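Local coordinates for arylsulfatase (Pseudoalteromonas sp. MB47, PDB 7AJ0), which probably removes sulfate groups from the algal polysaccharide fucoidan as a calcium-dependent hydrolase of the sulfatase family, working as a hexamer, at residues L114-R122 / V421-F429; P286-A294 / T332-P340. All coordinates share one frame; numbering follows the deposited sequence.

Contact 1: L114-R122 / V421-F429; sequences LPVRSGLVR and VYMWSREDF
With CG set anti to its carbonyl carbon (chi1 -61°) and the chain bent at chi2, R426 sends its guanidinium past V121 to R122, whose chain runs extended to meet it. R426 sits in the type II' turn from S425 to D428, the tight link of a beta hairpin formed by the first two strands of the small antiparallel sheet, and this turn packs against 114-122, just after helix 102-111. The NE of R426 gives a hydrogen bond to V121 O (3.0 Å, N-H...O 157°), approaching well above the carbonyl plane. The two guanidinium groups stack flat, centres 3.8 Å apart and planes at 7°, although both are positive; R426 NH2 also makes a weak hydrogen bond to T463 O of a second subunit. Replacing R426 with alanine is likely to leave V121 O without this donor and to let the R122 guanidinium turn more freely. Apolar contacts continue along the hairpin. The CG1 methyl of V121 lies 3.8 Å from R426 CA, and L114 CD1 reaches W424 NE1 at 3.9 Å, beside the bond of that indole nitrogen to H499 NE2. V116 crosses the indole at about a right angle, its CG1 methyl 4.0 Å from the centroid of the W424 six-membered ring, a CH-pi contact over one face, while F429 CB lies over the opposite face.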
# COMPACT_ATOMS: atom_id res chain seq x y z
N LEU A 114 -3.81 -12.34 34.38
CA LEU A 114 -4.19 -11.78 33.09
C LEU A 114 -5.64 -11.32 33.15
O LEU A 114 -6.49 -12.03 33.69
CB LEU A 114 -4.00 -12.82 31.98
CG LEU A 114 -2.54 -13.14 31.64
CD1 LEU A 114 -2.45 -14.39 30.79
CD2 LEU A 114 -1.89 -11.96 30.93
N PRO A 115 -5.96 -10.13 32.63
CA PRO A 115 -7.31 -9.59 32.82
C PRO A 115 -8.41 -10.40 32.15
O PRO A 115 -9.59 -10.22 32.51
CB PRO A 115 -7.22 -8.17 32.24
CG PRO A 115 -6.02 -8.18 31.37
CD PRO A 115 -5.07 -9.19 31.93
N VAL A 116 -8.09 -11.27 31.20
CA VAL A 116 -9.14 -12.09 30.61
C VAL A 116 -9.70 -13.06 31.64
O VAL A 116 -10.87 -13.47 31.55
CB VAL A 116 -8.60 -12.83 29.36
CG1 VAL A 116 -7.57 -13.88 29.75
CG2 VAL A 116 -9.76 -13.46 28.59
N ARG A 117 -8.90 -13.45 32.64
CA ARG A 117 -9.40 -14.33 33.68
C ARG A 117 -10.34 -13.58 34.62
O ARG A 117 -11.36 -14.13 35.06
CB ARG A 117 -8.24 -14.92 34.48
CG ARG A 117 -7.19 -15.64 33.65
CD ARG A 117 -6.25 -16.42 34.55
NE ARG A 117 -5.07 -16.91 33.84
CZ ARG A 117 -5.01 -18.07 33.19
NH1 ARG A 117 -6.06 -18.86 33.13
NH2 ARG A 117 -3.88 -18.42 32.58
N SER A 118 -10.02 -12.33 34.95
CA SER A 118 -10.77 -11.58 35.94
C SER A 118 -11.97 -10.85 35.36
O SER A 118 -12.93 -10.59 36.09
CB SER A 118 -9.85 -10.55 36.62
OG SER A 118 -9.39 -9.58 35.69
N GLY A 119 -11.94 -10.53 34.07
CA GLY A 119 -12.94 -9.68 33.48
C GLY A 119 -12.58 -8.21 33.44
O GLY A 119 -13.36 -7.40 32.93
N LEU A 120 -11.41 -7.85 33.96
CA LEU A 120 -10.97 -6.46 34.03
C LEU A 120 -10.24 -6.04 32.76
O LEU A 120 -9.11 -5.55 32.79
CB LEU A 120 -10.09 -6.26 35.26
CG LEU A 120 -10.75 -6.63 36.59
CD1 LEU A 120 -9.74 -6.64 37.73
CD2 LEU A 120 -11.90 -5.67 36.90
N VAL A 121 -10.90 -6.23 31.61
CA VAL A 121 -10.36 -5.77 30.34
C VAL A 121 -10.83 -4.37 29.99
O VAL A 121 -10.25 -3.74 29.09
CB VAL A 121 -10.73 -6.74 29.19
CG1 VAL A 121 -10.16 -8.12 29.45
CG2 VAL A 121 -12.25 -6.80 29.00
N ARG A 122 -11.86 -3.86 30.66
CA ARG A 122 -12.38 -2.52 30.46
C ARG A 122 -12.73 -1.92 31.81
O ARG A 122 -13.11 -2.65 32.74
CB ARG A 122 -13.63 -2.53 29.57
CG ARG A 122 -13.37 -2.89 28.12
CD ARG A 122 -14.66 -3.08 27.35
NE ARG A 122 -14.41 -3.37 25.94
CZ ARG A 122 -14.05 -2.46 25.04
NH1 ARG A 122 -13.90 -1.19 25.40
NH2 ARG A 122 -13.85 -2.82 23.78
N VAL A 421 5.88 -15.38 27.97
CA VAL A 421 4.96 -14.26 28.16
C VAL A 421 3.80 -14.46 27.20
O VAL A 421 4.01 -14.66 26.00
CB VAL A 421 5.65 -12.90 27.91
CG1 VAL A 421 4.64 -11.77 28.00
CG2 VAL A 421 6.77 -12.69 28.92
N TYR A 422 2.58 -14.42 27.74
CA TYR A 422 1.37 -14.58 26.94
C TYR A 422 0.70 -13.23 26.76
O TYR A 422 0.49 -12.49 27.73
CB TYR A 422 0.41 -15.57 27.60
CG TYR A 422 1.01 -16.95 27.73
CD1 TYR A 422 1.00 -17.82 26.66
CD2 TYR A 422 1.58 -17.37 28.92
CE1 TYR A 422 1.55 -19.08 26.76
CE2 TYR A 422 2.13 -18.63 29.04
CZ TYR A 422 2.11 -19.48 27.96
OH TYR A 422 2.65 -20.74 28.07
N MET A 423 0.37 -12.90 25.52
CA MET A 423 -0.12 -11.58 25.14
C MET A 423 -1.56 -11.69 24.68
O MET A 423 -1.89 -12.53 23.85
CB MET A 423 0.78 -11.01 24.04
CG MET A 423 2.24 -11.38 24.26
SD MET A 423 3.43 -10.20 23.63
CE MET A 423 4.93 -10.89 24.30
N TRP A 424 -2.41 -10.84 25.26
CA TRP A 424 -3.84 -10.84 24.97
C TRP A 424 -4.29 -9.44 24.61
O TRP A 424 -3.81 -8.45 25.17
CB TRP A 424 -4.66 -11.32 26.17
CG TRP A 424 -4.54 -12.77 26.47
CD1 TRP A 424 -3.47 -13.40 27.04
CD2 TRP A 424 -5.52 -13.79 26.22
NE1 TRP A 424 -3.73 -14.75 27.16
CE2 TRP A 424 -4.98 -15.01 26.67
CE3 TRP A 424 -6.80 -13.78 25.67
CZ2 TRP A 424 -5.67 -16.21 26.57
CZ3 TRP A 424 -7.49 -14.98 25.58
CH2 TRP A 424 -6.93 -16.17 26.03
N SER A 425 -5.23 -9.35 23.67
CA SER A 425 -5.98 -8.13 23.38
C SER A 425 -7.37 -8.37 23.95
O SER A 425 -8.25 -8.94 23.29
CB SER A 425 -6.01 -7.82 21.89
OG SER A 425 -6.75 -6.65 21.64
N ARG A 426 -7.58 -7.95 25.20
CA ARG A 426 -8.82 -8.23 25.92
C ARG A 426 -9.10 -9.72 25.90
O ARG A 426 -8.36 -10.50 26.51
CB ARG A 426 -9.96 -7.41 25.33
CG ARG A 426 -9.71 -5.91 25.43
CD ARG A 426 -10.98 -5.09 25.58
NE ARG A 426 -10.68 -3.77 26.12
CZ ARG A 426 -10.29 -2.73 25.39
NH1 ARG A 426 -10.04 -1.56 25.98
NH2 ARG A 426 -10.14 -2.85 24.08
N GLU A 427 -10.15 -10.15 25.21
CA GLU A 427 -10.52 -11.56 25.16
C GLU A 427 -9.88 -12.30 23.99
O GLU A 427 -10.24 -13.46 23.74
CB GLU A 427 -12.04 -11.71 25.10
CG GLU A 427 -12.75 -11.47 26.42
CD GLU A 427 -13.53 -10.17 26.46
OE1 GLU A 427 -13.47 -9.40 25.47
OE2 GLU A 427 -14.20 -9.91 27.48
N ASP A 428 -8.94 -11.68 23.28
CA ASP A 428 -8.28 -12.30 22.13
C ASP A 428 -6.84 -12.63 22.50
O ASP A 428 -6.08 -11.75 22.90
CB ASP A 428 -8.31 -11.37 20.92
CG ASP A 428 -9.70 -11.22 20.33
OD1 ASP A 428 -10.33 -12.25 20.00
OD2 ASP A 428 -10.16 -10.07 20.19
N PHE A 429 -6.48 -13.91 22.36
CA PHE A 429 -5.09 -14.33 22.50
C PHE A 429 -4.39 -14.13 21.17
O PHE A 429 -4.77 -14.72 20.16
CB PHE A 429 -5.02 -15.80 22.93
CG PHE A 429 -3.62 -16.33 22.99
CD1 PHE A 429 -2.80 -16.06 24.07
CD2 PHE A 429 -3.12 -17.12 21.97
CE1 PHE A 429 -1.52 -16.55 24.13
CE2 PHE A 429 -1.83 -17.62 22.02
CZ PHE A 429 -1.03 -17.33 23.11

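Contact 2: P286-A294 / T332-P340; sequences PAAMPVRDA and TWPDSGYSP
Of all CA pairs across the contact, V291 and D335 are nearest, 5.3 Å apart, where the first turn of helix 290-311 meets an irregular loop. M289 occupies the N-cap position: its carbonyl O accepts from D293 N. On the loop side a cis peptide bond precedes P334, D335 is the centre of an inverse gamma turn, and D335 N bonds back to T332 O. One water joins the backbones, accepting from V291 N and donating to P334 O, and thus serves an amide of the helix's first turn.

V291 fills the middle of the contact. Its CG1, placed between the backbone N and the carbonyl carbon (chi1 72°), comes within 3.6 Å of both P334 O and S336 O, while its CB lies 3.3 Å from D335 OD1. That oxygen takes its hydrogen bond from N275 ND2; V291 CB merely packs against it. The bent chain of M289 swings CE across the proline ring at about a right angle, 3.9 Å from P334 CG. On the next helical position R292 supplies the direct hydrogen bond, NH1 to S336 O at 3.1 Å, with an N-H...O angle of 146° and the acceptor tilted 22° from the guanidinium plane. The rest of that group is held by other partners: NE by I76 O, and NH2 by N471 O of a third subunit, so one arginine ties helix, loop and a neighbouring chain together. The other oxygen, D335 OD2, makes a long, weak ion pair with R193 of a fourth subunit. Here the N-terminal turn of a helix docks on a loop that follows strand 318-324 of the central mixed sheet, an alpha/beta core as in the alkaline phosphatase superfamily, beside subunit interfaces of the hexamer.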
# COMPACT_ATOMS: atom_id res chain seq x y z
N PRO A 286 14.47 20.52 26.85
CA PRO A 286 14.99 21.14 25.62
C PRO A 286 14.00 21.08 24.47
O PRO A 286 13.96 22.01 23.65
CB PRO A 286 16.26 20.32 25.32
CG PRO A 286 16.67 19.76 26.64
CD PRO A 286 15.40 19.51 27.40
N ALA A 287 13.19 20.02 24.38
CA ALA A 287 12.20 19.93 23.32
C ALA A 287 11.12 20.99 23.48
O ALA A 287 10.58 21.48 22.48
CB ALA A 287 11.57 18.54 23.30
N ALA A 288 10.78 21.35 24.72
CA ALA A 288 9.80 22.40 24.99
C ALA A 288 8.42 22.03 24.44
O ALA A 288 7.75 22.83 23.79
CB ALA A 288 10.26 23.75 24.44
N MET A 289 8.01 20.79 24.70
CA MET A 289 6.69 20.30 24.34
C MET A 289 6.03 19.70 25.58
O MET A 289 6.72 19.17 26.45
CB MET A 289 6.78 19.24 23.23
CG MET A 289 7.11 19.82 21.87
SD MET A 289 5.75 20.72 21.12
CE MET A 289 4.67 19.39 20.61
N PRO A 290 4.70 19.78 25.67
CA PRO A 290 4.04 19.32 26.90
C PRO A 290 4.43 17.92 27.35
O PRO A 290 4.68 17.71 28.55
CB PRO A 290 2.55 19.40 26.53
CG PRO A 290 2.48 20.50 25.54
CD PRO A 290 3.75 20.40 24.73
N VAL A 291 4.51 16.95 26.44
CA VAL A 291 4.76 15.58 26.86
C VAL A 291 6.20 15.40 27.32
O VAL A 291 6.49 14.55 28.17
CB VAL A 291 4.42 14.60 25.72
CG1 VAL A 291 5.45 14.68 24.61
CG2 VAL A 291 4.31 13.18 26.25
N ARG A 292 7.13 16.19 26.78
CA ARG A 292 8.52 16.10 27.24
C ARG A 292 8.72 16.86 28.54
O ARG A 292 9.45 16.41 29.43
CB ARG A 292 9.46 16.64 26.16
CG ARG A 292 9.40 15.89 24.84
CD ARG A 292 9.96 14.47 24.94
NE ARG A 292 9.99 13.85 23.62
CZ ARG A 292 9.12 12.94 23.18
NH1 ARG A 292 8.13 12.51 23.95
NH2 ARG A 292 9.25 12.45 21.95
N ASP A 293 8.09 18.04 28.67
CA ASP A 293 8.08 18.73 29.95
C ASP A 293 7.51 17.83 31.04
O ASP A 293 8.00 17.84 32.18
CB ASP A 293 7.26 20.02 29.85
CG ASP A 293 7.92 21.07 28.97
OD1 ASP A 293 9.09 20.87 28.58
OD2 ASP A 293 7.26 22.09 28.69
N ALA A 294 6.47 17.06 30.72
CA ALA A 294 5.90 16.13 31.68
C ALA A 294 6.89 15.04 32.05
O ALA A 294 6.91 14.58 33.20
CB ALA A 294 4.62 15.51 31.12
N THR A 332 -2.34 9.97 20.02
CA THR A 332 -2.49 11.35 20.46
C THR A 332 -1.26 12.19 20.15
O THR A 332 -1.04 13.23 20.78
CB THR A 332 -2.79 11.40 21.96
OG1 THR A 332 -1.77 10.72 22.70
CG2 THR A 332 -4.13 10.76 22.25
N TRP A 333 -0.45 11.76 19.18
CA TRP A 333 0.73 12.52 18.78
C TRP A 333 0.33 13.96 18.47
O TRP A 333 -0.72 14.19 17.86
CB TRP A 333 1.38 11.86 17.56
CG TRP A 333 2.70 12.44 17.21
CD1 TRP A 333 3.93 12.01 17.63
CD2 TRP A 333 2.94 13.59 16.40
NE1 TRP A 333 4.91 12.82 17.12
CE2 TRP A 333 4.33 13.80 16.36
CE3 TRP A 333 2.10 14.47 15.69
CZ2 TRP A 333 4.91 14.84 15.64
CZ3 TRP A 333 2.68 15.50 14.98
CH2 TRP A 333 4.07 15.68 14.96
N PRO A 334 1.14 14.96 18.85
CA PRO A 334 2.48 14.88 19.45
C PRO A 334 2.50 14.78 20.97
O PRO A 334 3.56 14.95 21.57
CB PRO A 334 3.13 16.20 19.01
CG PRO A 334 1.98 17.16 18.99
CD PRO A 334 0.75 16.36 18.59
N ASP A 335 1.36 14.51 21.59
CA ASP A 335 1.30 14.26 23.03
C ASP A 335 1.53 12.77 23.30
O ASP A 335 0.67 12.06 23.83
CB ASP A 335 -0.03 14.75 23.59
CG ASP A 335 0.04 15.01 25.08
OD1 ASP A 335 1.10 14.75 25.69
OD2 ASP A 335 -0.97 15.49 25.65
N SER A 336 2.72 12.31 22.93
CA SER A 336 3.03 10.89 22.89
C SER A 336 4.46 10.64 23.33
O SER A 336 5.37 11.41 23.02
CB SER A 336 2.85 10.33 21.46
OG SER A 336 1.58 10.63 20.94
N GLY A 337 4.65 9.55 24.07
CA GLY A 337 5.98 9.06 24.38
C GLY A 337 6.63 8.43 23.16
O GLY A 337 6.11 8.46 22.04
N TYR A 338 7.78 7.82 23.41
CA TYR A 338 8.61 7.27 22.34
C TYR A 338 9.02 5.84 22.66
O TYR A 338 9.38 5.53 23.80
CB TYR A 338 9.87 8.12 22.13
CG TYR A 338 11.00 7.35 21.50
CD1 TYR A 338 10.96 7.00 20.15
CD2 TYR A 338 12.11 6.97 22.24
CE1 TYR A 338 11.99 6.29 19.57
CE2 TYR A 338 13.15 6.26 21.66
CZ TYR A 338 13.09 5.93 20.33
OH TYR A 338 14.11 5.22 19.75
N SER A 339 8.96 4.98 21.65
CA SER A 339 9.46 3.63 21.75
C SER A 339 10.12 3.24 20.43
O SER A 339 9.60 3.57 19.36
CB SER A 339 8.36 2.62 22.08
OG SER A 339 8.87 1.30 22.03
N PRO A 340 11.26 2.53 20.48
CA PRO A 340 11.90 2.10 19.23
C PRO A 340 11.18 0.96 18.54
O PRO A 340 11.46 0.71 17.36
CB PRO A 340 13.30 1.67 19.70
CG PRO A 340 13.08 1.20 21.10
CD PRO A 340 12.01 2.09 21.68
O HOH W 1 3.32 17.21 23.59

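In the fold
Both contacts are largely buried, yet they hold different elements: contact 1 sets the small antiparallel sheet against the region after helix 102-111, whereas contact 2 joins helix 290-311 to the loop following strand 318-324. Their centres are 28 Å apart and their nearest atoms about 13 Å apart, with contact 2 nested along the chain inside the loop that contact 1 closes. Contact 1 buries 460 Å² and ranges from aliphatic-on-indole packing to an exposed arginine; contact 2 buries 279 Å², where an arginine-to-carbonyl bond and a bridging water accompany small aliphatic contacts. Each includes an arginine that reaches another subunit, weakly in contact 1 and by a hydrogen bond in contact 2.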